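Local atomic coordinates of bacterioferritin (Mycobacterium tuberculosis, PDB entry 3UOI), a protein that probably oxidises iron(II) with dioxygen at a ferroxidase centre and stores the resulting ferric mineral inside a hollow, haem-containing shell of 24 subunits. Residues Glu53-Leu67 with Asp115-Glu129. Numbering follows the deposited sequence.
Sequences EMRHAEEITDRILLL and DTTSAVLLEKIVADE. With HEM (protoporphyrin IX containing Fe), chain B.
His56 faces Ile125 and Arg63 faces Ser118 across two helical segments of the ferritin-like four-helix bundle, antiparallel at 172° with axes 11.1 Å apart at closest approach. At one end, His56 NE2 donates to Asp128 OD1 at 2.9 Å. Ring and carboxylate are nearly coplanar, 10° apart, and the oxygen accepts through its anti lone pair. Ile125 CG1 lies over one ring face, 4.2 Å from the centroid, a CH-pi contact. The other ring nitrogen, ND1, donates to Glu53 OE2, although that oxygen's position is doubtful. Glu53, His56 and Glu129 are predicted iron ligands, consistent with a ferroxidase site whose carboxylates converge without a modelled metal; a water donates to Glu53 OE1 and, weakly, to Glu129 OE2. Midway, Ile60 crosses Leu121 and Ile125 at about right angles, its CD1 3.8 Å from Ile125 CD1. From the same helix, Met54 SD binds the haem iron at 2.3 Å, with Met54 of a neighbouring subunit as the other sulfur ligand. At the far end, a bend at chi2 (53°) lays the Arg63 guanidinium across Thr117, whose CG2 sits over one face, offset toward its rim, with Leu67 CG over the opposite one. Arg63 NH1 also salt-bridges Glu130 of another subunit, which accepts from Thr117 OG1. Asp115 OD1, capping helix 116-146 through Ser118 N, forms a salt bridge with Arg63 NH2 whose hydrogen bond is weak, while Arg63 NE donates in plane to Ser118 OG at 3.2 Å.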
loop_
_atom_site.group_PDB
_atom_site.type_symbol
_atom_site.label_atom_id
_atom_site.label_comp_id
_atom_site.label_asym_id
_atom_site.label_seq_id
_atom_site.Cartn_x
_atom_site.Cartn_y
_atom_site.Cartn_z
ATOM N N GLU A 53 -14.528 3.936 -40.629
ATOM C CA GLU A 53 -14.321 3.922 -42.070
ATOM C C GLU A 53 -12.841 4.102 -42.382
ATOM O O GLU A 53 -12.300 3.453 -43.278
ATOM C CB GLU A 53 -15.140 5.025 -42.743
ATOM C CG GLU A 53 -16.233 4.511 -43.664
ATOM C CD GLU A 53 -16.780 3.166 -43.227
ATOM O OE1 GLU A 53 -17.420 3.103 -42.156
ATOM O OE2 GLU A 53 -16.569 2.173 -43.954
ATOM N N MET A 54 -12.189 4.985 -41.632
ATOM C CA MET A 54 -10.764 5.235 -41.808
ATOM C C MET A 54 -9.982 3.949 -41.578
ATOM O O MET A 54 -9.040 3.643 -42.312
ATOM C CB MET A 54 -10.287 6.323 -40.846
ATOM C CG MET A 54 -10.529 7.740 -41.341
ATOM S SD MET A 54 -9.803 8.988 -40.261
ATOM C CE MET A 54 -11.187 10.106 -40.059
ATOM N N ARG A 55 -10.379 3.198 -40.556
ATOM C CA ARG A 55 -9.735 1.930 -40.243
ATOM C C ARG A 55 -9.930 0.951 -41.393
ATOM O O ARG A 55 -9.021 0.200 -41.746
ATOM C CB ARG A 55 -10.302 1.345 -38.949
ATOM C CG ARG A 55 -9.520 1.724 -37.701
ATOM C CD ARG A 55 -9.856 0.804 -36.539
ATOM N NE ARG A 55 -11.199 1.046 -36.021
ATOM C CZ ARG A 55 -11.566 2.155 -35.386
ATOM N NH1 ARG A 55 -10.690 3.130 -35.191
ATOM N NH2 ARG A 55 -12.810 2.289 -34.949
ATOM N N HIS A 56 -11.125 0.968 -41.977
ATOM C CA HIS A 56 -11.439 0.098 -43.110
ATOM C C HIS A 56 -10.512 0.449 -44.303
ATOM O O HIS A 56 -10.007 -0.412 -44.952
ATOM C CB HIS A 56 -12.872 0.245 -43.539
ATOM C CG HIS A 56 -13.851 -0.445 -42.669
ATOM N ND1 HIS A 56 -15.165 -0.076 -42.617
ATOM C CD2 HIS A 56 -13.718 -1.488 -41.832
ATOM C CE1 HIS A 56 -15.800 -0.869 -41.795
ATOM N NE2 HIS A 56 -14.947 -1.731 -41.299
ATOM N N ALA A 57 -10.293 1.739 -44.523
ATOM C CA ALA A 57 -9.428 2.213 -45.588
ATOM C C ALA A 57 -7.994 1.709 -45.363
ATOM O O ALA A 57 -7.400 1.147 -46.249
ATOM C CB ALA A 57 -9.468 3.646 -45.663
ATOM N N GLU A 58 -7.490 1.826 -44.161
ATOM C CA GLU A 58 -6.162 1.300 -43.891
ATOM C C GLU A 58 -6.097 -0.208 -44.102
ATOM O O GLU A 58 -5.178 -0.697 -44.654
ATOM C CB GLU A 58 -5.736 1.601 -42.465
ATOM C CG GLU A 58 -4.470 0.899 -42.011
ATOM C CD GLU A 58 -3.814 1.519 -40.792
ATOM O OE1 GLU A 58 -4.492 2.154 -40.025
ATOM O OE2 GLU A 58 -2.633 1.356 -40.617
ATOM N N GLU A 59 -7.092 -0.928 -43.653
ATOM C CA GLU A 59 -7.077 -2.360 -43.812
ATOM C C GLU A 59 -7.040 -2.786 -45.273
ATOM O O GLU A 59 -6.287 -3.631 -45.629
ATOM C CB GLU A 59 -8.202 -3.006 -43.021
ATOM C CG GLU A 59 -7.961 -2.797 -41.560
ATOM C CD GLU A 59 -8.998 -3.327 -40.632
ATOM O OE1 GLU A 59 -9.743 -4.249 -40.955
ATOM O OE2 GLU A 59 -9.022 -2.815 -39.521
ATOM N N ILE A 60 -7.836 -2.150 -46.092
ATOM C CA ILE A 60 -7.846 -2.468 -47.521
ATOM C C ILE A 60 -6.507 -2.134 -48.148
ATOM O O ILE A 60 -5.992 -2.863 -48.957
ATOM C CB ILE A 60 -8.989 -1.776 -48.270
ATOM C CG1 ILE A 60 -10.296 -2.339 -47.821
ATOM C CG2 ILE A 60 -8.924 -2.001 -49.695
ATOM C CD1 ILE A 60 -11.420 -1.387 -47.848
ATOM N N THR A 61 -5.954 -1.030 -47.703
ATOM C CA THR A 61 -4.691 -0.572 -48.199
ATOM C C THR A 61 -3.596 -1.607 -48.023
ATOM O O THR A 61 -2.875 -1.822 -48.923
ATOM C CB THR A 61 -4.286 0.718 -47.517
ATOM O OG1 THR A 61 -5.327 1.652 -47.680
ATOM C CG2 THR A 61 -3.031 1.255 -48.126
ATOM N N ASP A 62 -3.535 -2.250 -46.863
ATOM C CA ASP A 62 -2.583 -3.295 -46.541
ATOM C C ASP A 62 -2.847 -4.487 -47.469
ATOM O O ASP A 62 -1.946 -5.105 -47.903
ATOM C CB ASP A 62 -2.755 -3.844 -45.109
ATOM C CG ASP A 62 -2.410 -2.874 -44.006
ATOM O OD1 ASP A 62 -1.603 -2.032 -44.208
ATOM O OD2 ASP A 62 -2.933 -3.011 -42.927
ATOM N N ARG A 63 -4.112 -4.815 -47.707
ATOM C CA ARG A 63 -4.431 -5.964 -48.545
ATOM C C ARG A 63 -3.923 -5.760 -49.980
ATOM O O ARG A 63 -3.324 -6.616 -50.536
ATOM C CB ARG A 63 -5.937 -6.271 -48.494
ATOM C CG ARG A 63 -6.389 -7.603 -48.977
ATOM C CD ARG A 63 -5.692 -8.823 -48.362
ATOM N NE ARG A 63 -5.752 -9.972 -49.260
ATOM C CZ ARG A 63 -5.005 -11.050 -49.235
ATOM N NH1 ARG A 63 -4.117 -11.221 -48.330
ATOM N NH2 ARG A 63 -5.196 -11.971 -50.145
ATOM N N ILE A 64 -4.143 -4.582 -50.508
ATOM C CA ILE A 64 -3.771 -4.213 -51.835
ATOM C C ILE A 64 -2.276 -4.265 -51.970
ATOM O O ILE A 64 -1.775 -4.761 -52.932
ATOM C CB ILE A 64 -4.289 -2.795 -52.174
ATOM C CG1 ILE A 64 -5.822 -2.701 -52.105
ATOM C CG2 ILE A 64 -3.743 -2.318 -53.446
ATOM C CD1 ILE A 64 -6.329 -1.531 -52.628
ATOM N N LEU A 65 -1.582 -3.734 -50.978
ATOM C CA LEU A 65 -0.154 -3.753 -50.974
ATOM C C LEU A 65 0.418 -5.173 -50.891
ATOM O O LEU A 65 1.225 -5.508 -51.640
ATOM C CB LEU A 65 0.426 -2.821 -49.921
ATOM C CG LEU A 65 0.293 -1.309 -50.096
ATOM C CD1 LEU A 65 1.009 -0.563 -48.940
ATOM C CD2 LEU A 65 0.785 -0.850 -51.468
ATOM N N LEU A 66 -0.102 -6.019 -50.039
ATOM C CA LEU A 66 0.416 -7.356 -49.961
ATOM C C LEU A 66 0.250 -8.095 -51.322
ATOM O O LEU A 66 1.005 -8.919 -51.643
ATOM C CB LEU A 66 -0.169 -8.127 -48.801
ATOM C CG LEU A 66 0.377 -9.461 -48.298
ATOM C CD1 LEU A 66 -0.056 -9.605 -46.932
ATOM C CD2 LEU A 66 -0.114 -10.674 -49.045
ATOM N N LEU A 67 -0.749 -7.739 -52.096
ATOM C CA LEU A 67 -0.983 -8.385 -53.369
ATOM C C LEU A 67 -0.284 -7.632 -54.464
ATOM O O LEU A 67 -0.558 -7.845 -55.600
ATOM C CB LEU A 67 -2.470 -8.570 -53.685
ATOM C CG LEU A 67 -3.251 -9.451 -52.727
ATOM C CD1 LEU A 67 -4.660 -9.103 -52.657
ATOM C CD2 LEU A 67 -3.087 -10.893 -53.101
ATOM N N ASP A 115 -9.450 -16.379 -53.534
ATOM C CA ASP A 115 -8.789 -15.403 -52.683
ATOM C C ASP A 115 -9.617 -15.229 -51.422
ATOM O O ASP A 115 -10.448 -14.378 -51.346
ATOM C CB ASP A 115 -8.676 -14.064 -53.382
ATOM C CG ASP A 115 -7.954 -13.092 -52.565
ATOM O OD1 ASP A 115 -7.880 -13.375 -51.417
ATOM O OD2 ASP A 115 -7.460 -12.102 -53.038
ATOM N N THR A 116 -9.436 -16.123 -50.483
ATOM C CA THR A 116 -10.264 -16.115 -49.299
ATOM C C THR A 116 -9.938 -14.972 -48.357
ATOM O O THR A 116 -10.740 -14.471 -47.658
ATOM C CB THR A 116 -10.327 -17.454 -48.640
ATOM O OG1 THR A 116 -9.032 -17.984 -48.561
ATOM C CG2 THR A 116 -11.232 -18.408 -49.437
ATOM N N THR A 117 -8.707 -14.618 -48.334
ATOM C CA THR A 117 -8.341 -13.576 -47.455
ATOM C C THR A 117 -9.063 -12.294 -47.842
ATOM O O THR A 117 -9.636 -11.661 -46.982
ATOM C CB THR A 117 -6.845 -13.423 -47.400
ATOM O OG1 THR A 117 -6.278 -14.666 -47.041
ATOM C CG2 THR A 117 -6.453 -12.417 -46.382
ATOM N N SER A 118 -9.075 -11.942 -49.119
ATOM C CA SER A 118 -9.767 -10.743 -49.532
ATOM C C SER A 118 -11.262 -10.824 -49.299
ATOM O O SER A 118 -11.831 -9.938 -48.791
ATOM C CB SER A 118 -9.476 -10.372 -50.958
ATOM O OG SER A 118 -8.138 -10.454 -51.292
ATOM N N ALA A 119 -11.848 -11.959 -49.614
ATOM C CA ALA A 119 -13.261 -12.118 -49.434
ATOM C C ALA A 119 -13.542 -11.904 -47.947
ATOM O O ALA A 119 -14.507 -11.309 -47.618
ATOM C CB ALA A 119 -13.716 -13.435 -49.856
ATOM N N VAL A 120 -12.672 -12.419 -47.093
ATOM C CA VAL A 120 -12.872 -12.333 -45.661
ATOM C C VAL A 120 -12.848 -10.906 -45.158
ATOM O O VAL A 120 -13.692 -10.481 -44.438
ATOM C CB VAL A 120 -11.987 -13.297 -44.839
ATOM C CG1 VAL A 120 -12.114 -13.039 -43.379
ATOM C CG2 VAL A 120 -12.404 -14.688 -45.091
ATOM N N LEU A 121 -11.929 -10.141 -45.660
ATOM C CA LEU A 121 -11.924 -8.761 -45.323
ATOM C C LEU A 121 -13.237 -8.054 -45.772
ATOM O O LEU A 121 -13.781 -7.280 -45.068
ATOM C CB LEU A 121 -10.720 -8.111 -45.950
ATOM C CG LEU A 121 -10.677 -6.600 -45.981
ATOM C CD1 LEU A 121 -10.689 -6.058 -44.637
ATOM C CD2 LEU A 121 -9.539 -6.130 -46.720
ATOM N N LEU A 122 -13.708 -8.359 -46.961
ATOM C CA LEU A 122 -14.892 -7.745 -47.480
ATOM C C LEU A 122 -16.090 -8.186 -46.676
ATOM O O LEU A 122 -17.011 -7.459 -46.498
ATOM C CB LEU A 122 -14.996 -7.965 -48.953
ATOM C CG LEU A 122 -13.776 -7.424 -49.691
ATOM C CD1 LEU A 122 -13.765 -7.716 -51.109
ATOM C CD2 LEU A 122 -13.599 -5.968 -49.482
ATOM N N GLU A 123 -16.028 -9.409 -46.202
ATOM C CA GLU A 123 -17.067 -10.004 -45.408
ATOM C C GLU A 123 -17.273 -9.235 -44.099
ATOM O O GLU A 123 -18.384 -8.949 -43.690
ATOM C CB GLU A 123 -16.777 -11.473 -45.140
ATOM C CG GLU A 123 -17.400 -12.413 -46.134
ATOM C CD GLU A 123 -17.038 -13.858 -45.929
ATOM O OE1 GLU A 123 -16.581 -14.218 -44.857
ATOM O OE2 GLU A 123 -17.185 -14.612 -46.866
ATOM N N LYS A 124 -16.166 -8.882 -43.482
ATOM C CA LYS A 124 -16.191 -8.066 -42.279
ATOM C C LYS A 124 -16.767 -6.689 -42.496
ATOM O O LYS A 124 -17.578 -6.252 -41.743
ATOM C CB LYS A 124 -14.804 -8.036 -41.629
ATOM C CG LYS A 124 -14.415 -9.376 -41.249
ATOM C CD LYS A 124 -13.075 -9.574 -40.705
ATOM C CE LYS A 124 -13.083 -10.849 -39.916
ATOM N NZ LYS A 124 -11.826 -11.607 -39.855
ATOM N N ILE A 125 -16.388 -6.056 -43.576
ATOM C CA ILE A 125 -16.870 -4.733 -43.916
ATOM C C ILE A 125 -18.378 -4.670 -44.117
ATOM O O ILE A 125 -19.049 -3.761 -43.685
ATOM C CB ILE A 125 -16.173 -4.216 -45.150
ATOM C CG1 ILE A 125 -14.696 -4.020 -44.878
ATOM C CG2 ILE A 125 -16.853 -2.998 -45.689
ATOM C CD1 ILE A 125 -13.964 -3.522 -45.907
ATOM N N VAL A 126 -18.887 -5.690 -44.763
ATOM C CA VAL A 126 -20.276 -5.826 -45.004
ATOM C C VAL A 126 -21.053 -5.934 -43.712
ATOM O O VAL A 126 -22.103 -5.349 -43.582
ATOM C CB VAL A 126 -20.602 -7.046 -45.862
ATOM C CG1 VAL A 126 -21.965 -7.523 -45.522
ATOM C CG2 VAL A 126 -20.498 -6.713 -47.315
ATOM N N ALA A 127 -20.518 -6.697 -42.764
ATOM C CA ALA A 127 -21.198 -6.833 -41.497
ATOM C C ALA A 127 -21.286 -5.477 -40.772
ATOM O O ALA A 127 -22.337 -5.066 -40.272
ATOM C CB ALA A 127 -20.553 -7.873 -40.654
ATOM N N ASP A 128 -20.171 -4.773 -40.797
ATOM C CA ASP A 128 -20.101 -3.495 -40.167
ATOM C C ASP A 128 -21.075 -2.511 -40.807
ATOM O O ASP A 128 -21.788 -1.844 -40.118
ATOM C CB ASP A 128 -18.686 -2.932 -40.206
ATOM C CG ASP A 128 -17.650 -3.797 -39.470
ATOM O OD1 ASP A 128 -16.453 -3.608 -39.686
ATOM O OD2 ASP A 128 -18.016 -4.670 -38.715
ATOM N N GLU A 129 -21.118 -2.472 -42.131
ATOM C CA GLU A 129 -22.006 -1.590 -42.848
ATOM C C GLU A 129 -23.453 -1.932 -42.534
ATOM O O GLU A 129 -24.250 -1.080 -42.464
ATOM C CB GLU A 129 -21.757 -1.590 -44.348
ATOM C CG GLU A 129 -20.360 -1.342 -44.785
ATOM C CD GLU A 129 -19.898 0.058 -44.481
ATOM O OE1 GLU A 129 -19.724 0.827 -45.417
ATOM O OE2 GLU A 129 -19.735 0.377 -43.313
HETATM C CHA HEM B . -7.315 9.137 -36.712
HETATM C CHB HEM B . -9.134 13.045 -38.847
HETATM C CHC HEM B . -8.382 10.968 -43.139
HETATM C CHD HEM B . -6.332 7.121 -41.046
HETATM C C1A HEM B . -7.714 10.444 -36.888
HETATM C C2A HEM B . -7.704 11.531 -35.937
HETATM C C3A HEM B . -8.235 12.602 -36.561
HETATM C C4A HEM B . -8.581 12.235 -37.885
HETATM C CMA HEM B . -8.438 14.025 -36.021
HETATM C CAA HEM B . -7.161 11.369 -34.487
HETATM C CBA HEM B . -5.669 11.016 -34.593
HETATM C CGA HEM B . -4.733 11.771 -33.657
HETATM O O1A HEM B . -3.485 11.913 -33.938
HETATM O O2A HEM B . -5.226 12.233 -32.592
HETATM C C1B HEM B . -9.147 12.803 -40.210
HETATM C C2B HEM B . -9.797 13.627 -41.224
HETATM C C3B HEM B . -9.577 13.074 -42.410
HETATM C C4B HEM B . -8.797 11.860 -42.176
HETATM C CMB HEM B . -10.572 14.954 -41.008
HETATM C CAB HEM B . -10.114 13.693 -43.734
HETATM C CBB HEM B . -10.161 12.980 -44.852
HETATM C C1C HEM B . -7.755 9.736 -42.996
HETATM C C2C HEM B . -7.472 8.783 -44.065
HETATM C C3C HEM B . -6.874 7.733 -43.464
HETATM C C4C HEM B . -6.837 7.948 -42.022
HETATM C CMC HEM B . -7.778 8.991 -45.577
HETATM C CAC HEM B . -6.345 6.461 -44.126
HETATM C CBC HEM B . -6.210 5.416 -43.303
HETATM C C1D HEM B . -6.490 7.282 -39.691
HETATM C C2D HEM B . -6.201 6.265 -38.719
HETATM C C3D HEM B . -6.520 6.930 -37.393
HETATM C C4D HEM B . -6.945 8.236 -37.699
HETATM C CMD HEM B . -5.616 4.834 -38.964
HETATM C CAD HEM B . -6.381 6.371 -35.991
HETATM C CBD HEM B . -7.594 5.478 -35.786
HETATM C CGD HEM B . -7.548 5.057 -34.345
HETATM O O1D HEM B . -7.130 5.884 -33.474
HETATM O O2D HEM B . -7.917 3.898 -34.085
HETATM N NA HEM B . -8.277 10.924 -38.034
HETATM N NB HEM B . -8.562 11.712 -40.810
HETATM N NC HEM B . -7.350 9.166 -41.806
HETATM N ND HEM B . -6.995 8.428 -39.100
HETATM FE FE HEM B . -7.782 9.967 -39.932
HETATM O O HOH W 1 -17.895 1.167 -40.668
#